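Local coordinates for protein enolase-phosphatase E1 (Saccharomyces cerevisiae, PDB 2G80) that probably converts a diketo phosphopentane of the methionine salvage pathway into an acireductone, first enolising it and then removing its phosphate, with the help of magnesium, at residues P54-T57 / N58-Q62; Q87-A90 / H91-L95. One frame throughout, in Å; residues are numbered along the deposited sequence.

Contact 1: P54-T57 / N58-Q62; sequences PYFT and NKVPQ
P54 O accepts the backbone N-H of N58 at 2.9 Å in helix 46-65, where P54-T57 passes without a break into N58-Q62. One residue on, K59 N reaches Y55 O at 3.3 Å; the next bond, V60 N to F56 O, is weak and bent to 132°, and K59 N makes a second weak bond to the same oxygen. P61 has no N-H to give, so T57 O meets its CD at 3.4 Å instead and the helix kinks here.

The Y55 and K59 side chains leave the helix on the same flank. K59 is bent at chi2 and again at chi4, which curls its end back so that NZ lies 3.4 Å from Y55 CE1 while CE comes up to the tyrosine OH. A water links K59 NZ to the backbone of Y55: it accepts from NZ and donates to Y55 O, giving that carbonyl a second donor beside K59 N. Q121 offers NZ a further, weak bond.

F56 and V60 share the buried flank. V60 CG2 sits over one face of the phenyl ring as a CH-pi contact, 3.9 Å from the centroid and 23° off the ring normal. L108, Q109 and W113 of helix 103-118 also pack on F56. On the more exposed side a second water bridges T57 and N58: it donates to N58 OD1 at 2.5 Å and lies 2.6 Å from T57 OG1.

The whole is an amphipathic alpha-helix kinked where P61 has no N-H: the i to i+4 pair F56/V60 lies buried, while Y55/K59 and the T57/N58 water bridge lie on more exposed sides. Its place between strands 33-36 and 140-143 is consistent with the inserted helical cap of a HAD-superfamily hydrolase.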
ATOM      1  N   PRO A  54       8.092  12.413   3.710  1.00 43.72           N
ATOM      2  CA  PRO A  54       8.813  13.696   3.465  1.00 42.42           C
ATOM      3  C   PRO A  54       8.193  14.572   2.391  1.00 39.21           C
ATOM      4  O   PRO A  54       8.134  15.781   2.550  1.00 38.14           O
ATOM      5  CB  PRO A  54      10.217  13.238   3.049  1.00 44.21           C
ATOM      6  CG  PRO A  54      10.354  11.924   3.681  1.00 43.77           C
ATOM      7  CD  PRO A  54       9.024  11.275   3.577  1.00 44.88           C
ATOM      8  N   TYR A  55       7.729  13.960   1.303  1.00 38.89           N
ATOM      9  CA  TYR A  55       7.025  14.682   0.248  1.00 35.17           C
ATOM     10  C   TYR A  55       5.804  15.426   0.852  1.00 34.19           C
ATOM     11  O   TYR A  55       5.595  16.633   0.603  1.00 35.01           O
ATOM     12  CB  TYR A  55       6.613  13.737  -0.938  1.00 32.12           C
ATOM     13  CG  TYR A  55       5.889  14.485  -1.998  1.00 34.40           C
ATOM     14  CD1 TYR A  55       6.588  15.146  -3.015  1.00 32.04           C
ATOM     15  CD2 TYR A  55       4.488  14.670  -1.922  1.00 33.22           C
ATOM     16  CE1 TYR A  55       5.886  15.933  -3.999  1.00 32.03           C
ATOM     17  CE2 TYR A  55       3.799  15.447  -2.874  1.00 29.88           C
ATOM     18  CZ  TYR A  55       4.496  16.070  -3.912  1.00 32.84           C
ATOM     19  OH  TYR A  55       3.814  16.848  -4.853  1.00 35.40           O
ATOM     20  N   PHE A  56       5.004  14.691   1.611  1.00 34.68           N
ATOM     21  CA  PHE A  56       3.818  15.244   2.272  1.00 35.90           C
ATOM     22  C   PHE A  56       4.144  16.326   3.322  1.00 38.04           C
ATOM     23  O   PHE A  56       3.524  17.409   3.300  1.00 38.00           O
ATOM     24  CB  PHE A  56       2.974  14.111   2.880  1.00 35.40           C
ATOM     25  CG  PHE A  56       1.858  14.587   3.737  1.00 37.70           C
ATOM     26  CD1 PHE A  56       0.697  15.077   3.153  1.00 35.36           C
ATOM     27  CD2 PHE A  56       1.968  14.576   5.140  1.00 36.19           C
ATOM     28  CE1 PHE A  56      -0.347  15.529   3.937  1.00 41.54           C
ATOM     29  CE2 PHE A  56       0.927  15.034   5.938  1.00 38.45           C
ATOM     30  CZ  PHE A  56      -0.243  15.518   5.326  1.00 36.30           C
ATOM     31  N   THR A  57       5.095  16.038   4.224  1.00 39.33           N
ATOM     32  CA  THR A  57       5.490  17.001   5.275  1.00 42.16           C
ATOM     33  C   THR A  57       6.124  18.280   4.698  1.00 43.46           C
ATOM     34  O   THR A  57       5.929  19.364   5.272  1.00 47.05           O
ATOM     35  CB  THR A  57       6.371  16.381   6.398  1.00 42.80           C
ATOM     36  OG1 THR A  57       7.602  15.890   5.858  1.00 50.32           O
ATOM     37  CG2 THR A  57       5.639  15.244   7.106  1.00 43.10           C
ATOM     38  N   ASN A  58       6.861  18.176   3.580  1.00 43.07           N
ATOM     39  CA  ASN A  58       7.388  19.380   2.895  1.00 41.54           C
ATOM     40  C   ASN A  58       6.255  20.238   2.298  1.00 40.34           C
ATOM     41  O   ASN A  58       6.392  21.451   2.222  1.00 40.57           O
ATOM     42  CB  ASN A  58       8.390  19.037   1.785  1.00 43.04           C
ATOM     43  CG  ASN A  58       9.670  18.309   2.307  1.00 56.52           C
ATOM     44  OD1 ASN A  58       9.983  18.304   3.514  1.00 55.06           O
ATOM     45  ND2 ASN A  58      10.383  17.648   1.379  1.00 49.68           N
ATOM     46  N   LYS A  59       5.158  19.619   1.871  1.00 39.29           N
ATOM     47  CA  LYS A  59       3.978  20.357   1.320  1.00 41.28           C
ATOM     48  C   LYS A  59       3.008  20.973   2.375  1.00 41.32           C
ATOM     49  O   LYS A  59       2.319  21.925   2.067  1.00 41.39           O
ATOM     50  CB  LYS A  59       3.159  19.451   0.378  1.00 40.80           C
ATOM     51  CG  LYS A  59       3.808  19.077  -0.945  1.00 40.71           C
ATOM     52  CD  LYS A  59       3.958  20.278  -1.886  1.00 48.33           C
ATOM     53  CE  LYS A  59       4.474  19.888  -3.267  1.00 51.08           C
ATOM     54  NZ  LYS A  59       5.821  19.273  -3.232  1.00 59.34           N
ATOM     55  N   VAL A  60       2.976  20.428   3.595  1.00 43.28           N
ATOM     56  CA  VAL A  60       2.051  20.875   4.675  1.00 43.71           C
ATOM     57  C   VAL A  60       2.003  22.384   4.993  1.00 44.37           C
ATOM     58  O   VAL A  60       0.898  22.961   5.027  1.00 45.27           O
ATOM     59  CB  VAL A  60       2.255  20.007   6.004  1.00 42.69           C
ATOM     60  CG1 VAL A  60       1.714  20.696   7.310  1.00 38.75           C
ATOM     61  CG2 VAL A  60       1.644  18.631   5.825  1.00 38.64           C
ATOM     62  N   PRO A  61       3.169  23.013   5.268  1.00 44.35           N
ATOM     63  CA  PRO A  61       3.157  24.449   5.599  1.00 43.58           C
ATOM     64  C   PRO A  61       2.426  25.369   4.607  1.00 42.29           C
ATOM     65  O   PRO A  61       1.570  26.158   5.020  1.00 41.76           O
ATOM     66  CB  PRO A  61       4.646  24.784   5.690  1.00 44.58           C
ATOM     67  CG  PRO A  61       5.256  23.531   6.136  1.00 45.32           C
ATOM     68  CD  PRO A  61       4.533  22.467   5.378  1.00 44.44           C
ATOM     69  N   GLN A  62       2.723  25.209   3.321  1.00 42.05           N
ATOM     70  CA  GLN A  62       2.107  26.009   2.259  1.00 41.51           C
ATOM     71  C   GLN A  62       0.589  25.851   2.227  1.00 40.20           C
ATOM     72  O   GLN A  62      -0.125  26.844   2.187  1.00 39.31           O
ATOM     73  CB  GLN A  62       2.699  25.627   0.899  1.00 43.34           C
ATOM     74  CG  GLN A  62       2.141  26.428  -0.279  1.00 48.83           C
TER
HETATM   75  O   HOH W   1       7.087  18.108  -1.272  1.00 51.53           O
HETATM   76  O   HOH W   2       9.177  17.979   5.867  1.00 47.75           O

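Contact 2: Q87-A90 / H91-L95; sequences QLQA and HILEL
Q87-A90 runs straight into H91-L95 as regular alpha-helix, each N-H from H91 to E94 bonded to the carbonyl four residues back, at 2.9 Å for H91 N to Q87 O and an almost straight 170° for L93 N to Q89 O. This is helix 85-97, amphipathic, with L88 and I92 on its buried flank. The two meet through methyl groups: I92 CD1 lies 3.8 Å from L88 CD1, and I92 CG1 folds over L88 O at 3.3 Å. With chi1 at -69°, I92 CG1 stands beside its own backbone N and is thereby turned back toward the preceding turn. L105 and L108 of helix 103-118 pack on I92, and F80 touches L88.

A step round the helix, Q89 and L93 lie alongside each other, pointing the same way, with Q89 CG 4.1 Å from L93 CD1. The amide of Q89 extends past this contact, and its OE1 accepts a hydrogen bond from Q65 NE2. E94 makes a salt bridge through OE2 with K98 NZ, just past the end of the helix. One turn on from H91, L95 CG rides 3.9 Å above the plane of the imidazole, offset toward its rim.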
ATOM      1  N   GLN A  87      -0.984  25.953  15.195  1.00 36.40           N
ATOM      2  CA  GLN A  87      -1.357  24.719  15.907  1.00 37.57           C
ATOM      3  C   GLN A  87      -1.742  23.621  14.943  1.00 33.68           C
ATOM      4  O   GLN A  87      -1.365  22.469  15.162  1.00 31.53           O
ATOM      5  CB  GLN A  87      -2.533  24.926  16.849  1.00 37.11           C
ATOM      6  CG  GLN A  87      -2.269  25.856  17.998  1.00 45.85           C
ATOM      7  CD  GLN A  87      -3.513  26.049  18.862  1.00 46.22           C
ATOM      8  OE1 GLN A  87      -4.510  25.312  18.727  1.00 56.03           O
ATOM      9  NE2 GLN A  87      -3.465  27.048  19.750  1.00 54.69           N
ATOM     10  N   LEU A  88      -2.510  23.969  13.904  1.00 30.64           N
ATOM     11  CA  LEU A  88      -2.887  22.978  12.870  1.00 32.36           C
ATOM     12  C   LEU A  88      -1.660  22.409  12.122  1.00 31.18           C
ATOM     13  O   LEU A  88      -1.563  21.204  11.904  1.00 31.29           O
ATOM     14  CB  LEU A  88      -3.904  23.545  11.878  1.00 30.97           C
ATOM     15  CG  LEU A  88      -4.357  22.623  10.744  1.00 29.24           C
ATOM     16  CD1 LEU A  88      -4.956  21.344  11.277  1.00 29.72           C
ATOM     17  CD2 LEU A  88      -5.362  23.358   9.854  1.00 32.81           C
ATOM     18  N   GLN A  89      -0.734  23.283  11.747  1.00 34.49           N
ATOM     19  CA  GLN A  89       0.482  22.871  11.064  1.00 36.59           C
ATOM     20  C   GLN A  89       1.261  21.916  11.968  1.00 37.85           C
ATOM     21  O   GLN A  89       1.551  20.787  11.559  1.00 40.49           O
ATOM     22  CB  GLN A  89       1.339  24.072  10.645  1.00 34.78           C
ATOM     23  CG  GLN A  89       2.577  23.679   9.838  1.00 39.22           C
ATOM     24  CD  GLN A  89       3.386  24.869   9.357  1.00 38.61           C
ATOM     25  OE1 GLN A  89       2.854  25.764   8.707  1.00 41.67           O
ATOM     26  NE2 GLN A  89       4.698  24.860   9.644  1.00 33.83           N
ATOM     27  N   ALA A  90       1.537  22.354  13.196  1.00 37.98           N
ATOM     28  CA  ALA A  90       2.252  21.534  14.191  1.00 37.24           C
ATOM     29  C   ALA A  90       1.575  20.172  14.487  1.00 34.30           C
ATOM     30  O   ALA A  90       2.259  19.145  14.591  1.00 33.17           O
ATOM     31  CB  ALA A  90       2.452  22.334  15.498  1.00 36.55           C
ATOM     32  N   HIS A  91       0.248  20.176  14.601  1.00 33.24           N
ATOM     33  CA  HIS A  91      -0.544  18.941  14.854  1.00 32.65           C
ATOM     34  C   HIS A  91      -0.410  17.913  13.712  1.00 34.80           C
ATOM     35  O   HIS A  91      -0.211  16.737  13.978  1.00 33.70           O
ATOM     36  CB  HIS A  91      -2.022  19.292  15.074  1.00 31.91           C
ATOM     37  CG  HIS A  91      -2.921  18.113  15.318  1.00 32.27           C
ATOM     38  ND1 HIS A  91      -3.006  17.480  16.538  1.00 31.61           N
ATOM     39  CD2 HIS A  91      -3.819  17.492  14.510  1.00 29.78           C
ATOM     40  CE1 HIS A  91      -3.897  16.501  16.464  1.00 37.42           C
ATOM     41  NE2 HIS A  91      -4.414  16.496  15.247  1.00 34.47           N
ATOM     42  N   ILE A  92      -0.518  18.366  12.459  1.00 34.93           N
ATOM     43  CA  ILE A  92      -0.405  17.474  11.274  1.00 35.51           C
ATOM     44  C   ILE A  92       0.971  16.832  11.234  1.00 34.19           C
ATOM     45  O   ILE A  92       1.077  15.630  11.050  1.00 33.64           O
ATOM     46  CB  ILE A  92      -0.696  18.239   9.951  1.00 35.77           C
ATOM     47  CG1 ILE A  92      -2.191  18.621   9.886  1.00 36.77           C
ATOM     48  CG2 ILE A  92      -0.307  17.410   8.688  1.00 38.05           C
ATOM     49  CD1 ILE A  92      -2.528  19.698   8.816  1.00 36.81           C
ATOM     50  N   LEU A  93       2.009  17.638  11.447  1.00 36.27           N
ATOM     51  CA  LEU A  93       3.403  17.140  11.461  1.00 37.39           C
ATOM     52  C   LEU A  93       3.660  16.191  12.627  1.00 38.90           C
ATOM     53  O   LEU A  93       4.435  15.271  12.475  1.00 40.73           O
ATOM     54  CB  LEU A  93       4.387  18.285  11.503  1.00 35.52           C
ATOM     55  CG  LEU A  93       4.312  19.191  10.283  1.00 39.83           C
ATOM     56  CD1 LEU A  93       5.082  20.487  10.542  1.00 39.39           C
ATOM     57  CD2 LEU A  93       4.794  18.481   9.049  1.00 37.62           C
ATOM     58  N   GLU A  94       2.987  16.416  13.769  1.00 40.30           N
ATOM     59  CA  GLU A  94       3.059  15.530  14.929  1.00 40.15           C
ATOM     60  C   GLU A  94       2.438  14.183  14.614  1.00 38.95           C
ATOM     61  O   GLU A  94       3.011  13.158  14.982  1.00 40.06           O
ATOM     62  CB  GLU A  94       2.350  16.145  16.138  1.00 40.58           C
ATOM     63  CG  GLU A  94       2.317  15.287  17.398  1.00 44.06           C
ATOM     64  CD  GLU A  94       1.598  15.949  18.579  1.00 46.53           C
ATOM     65  OE1 GLU A  94       1.067  17.086  18.459  1.00 50.44           O
ATOM     66  OE2 GLU A  94       1.557  15.297  19.647  1.00 56.57           O
ATOM     67  N   LEU A  95       1.264  14.178  13.977  1.00 37.36           N
ATOM     68  CA  LEU A  95       0.588  12.917  13.609  1.00 37.88           C
ATOM     69  C   LEU A  95       1.465  12.022  12.696  1.00 37.03           C
ATOM     70  O   LEU A  95       1.480  10.802  12.865  1.00 33.37           O
ATOM     71  CB  LEU A  95      -0.764  13.158  12.931  1.00 35.90           C
ATOM     72  CG  LEU A  95      -1.910  13.862  13.705  1.00 35.11           C
ATOM     73  CD1 LEU A  95      -3.028  14.172  12.726  1.00 31.16           C
ATOM     74  CD2 LEU A  95      -2.449  13.060  14.845  1.00 30.96           C
TER

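Contact 1 comes first along the chain, on helix 46-65, and contact 2 follows on helix 85-97; their centres are about 11 Å apart. The two helices pack directly on each other: I92 CG2 of contact 2 meets both V60 CG2, at 3.7 Å, and F56 CE2, at 3.8 Å, while L93 CD2 rests on T57 CB. Helix 103-118 packs against both, touching F56 of contact 1 and I92 of contact 2, so three helices share one apolar interior. This bundle lies away from the magnesium site at the C-terminal ends of the sheet's strands; it is consistent with the helical cap of a HAD hydrolase, set beside the core that carries sheet and metal.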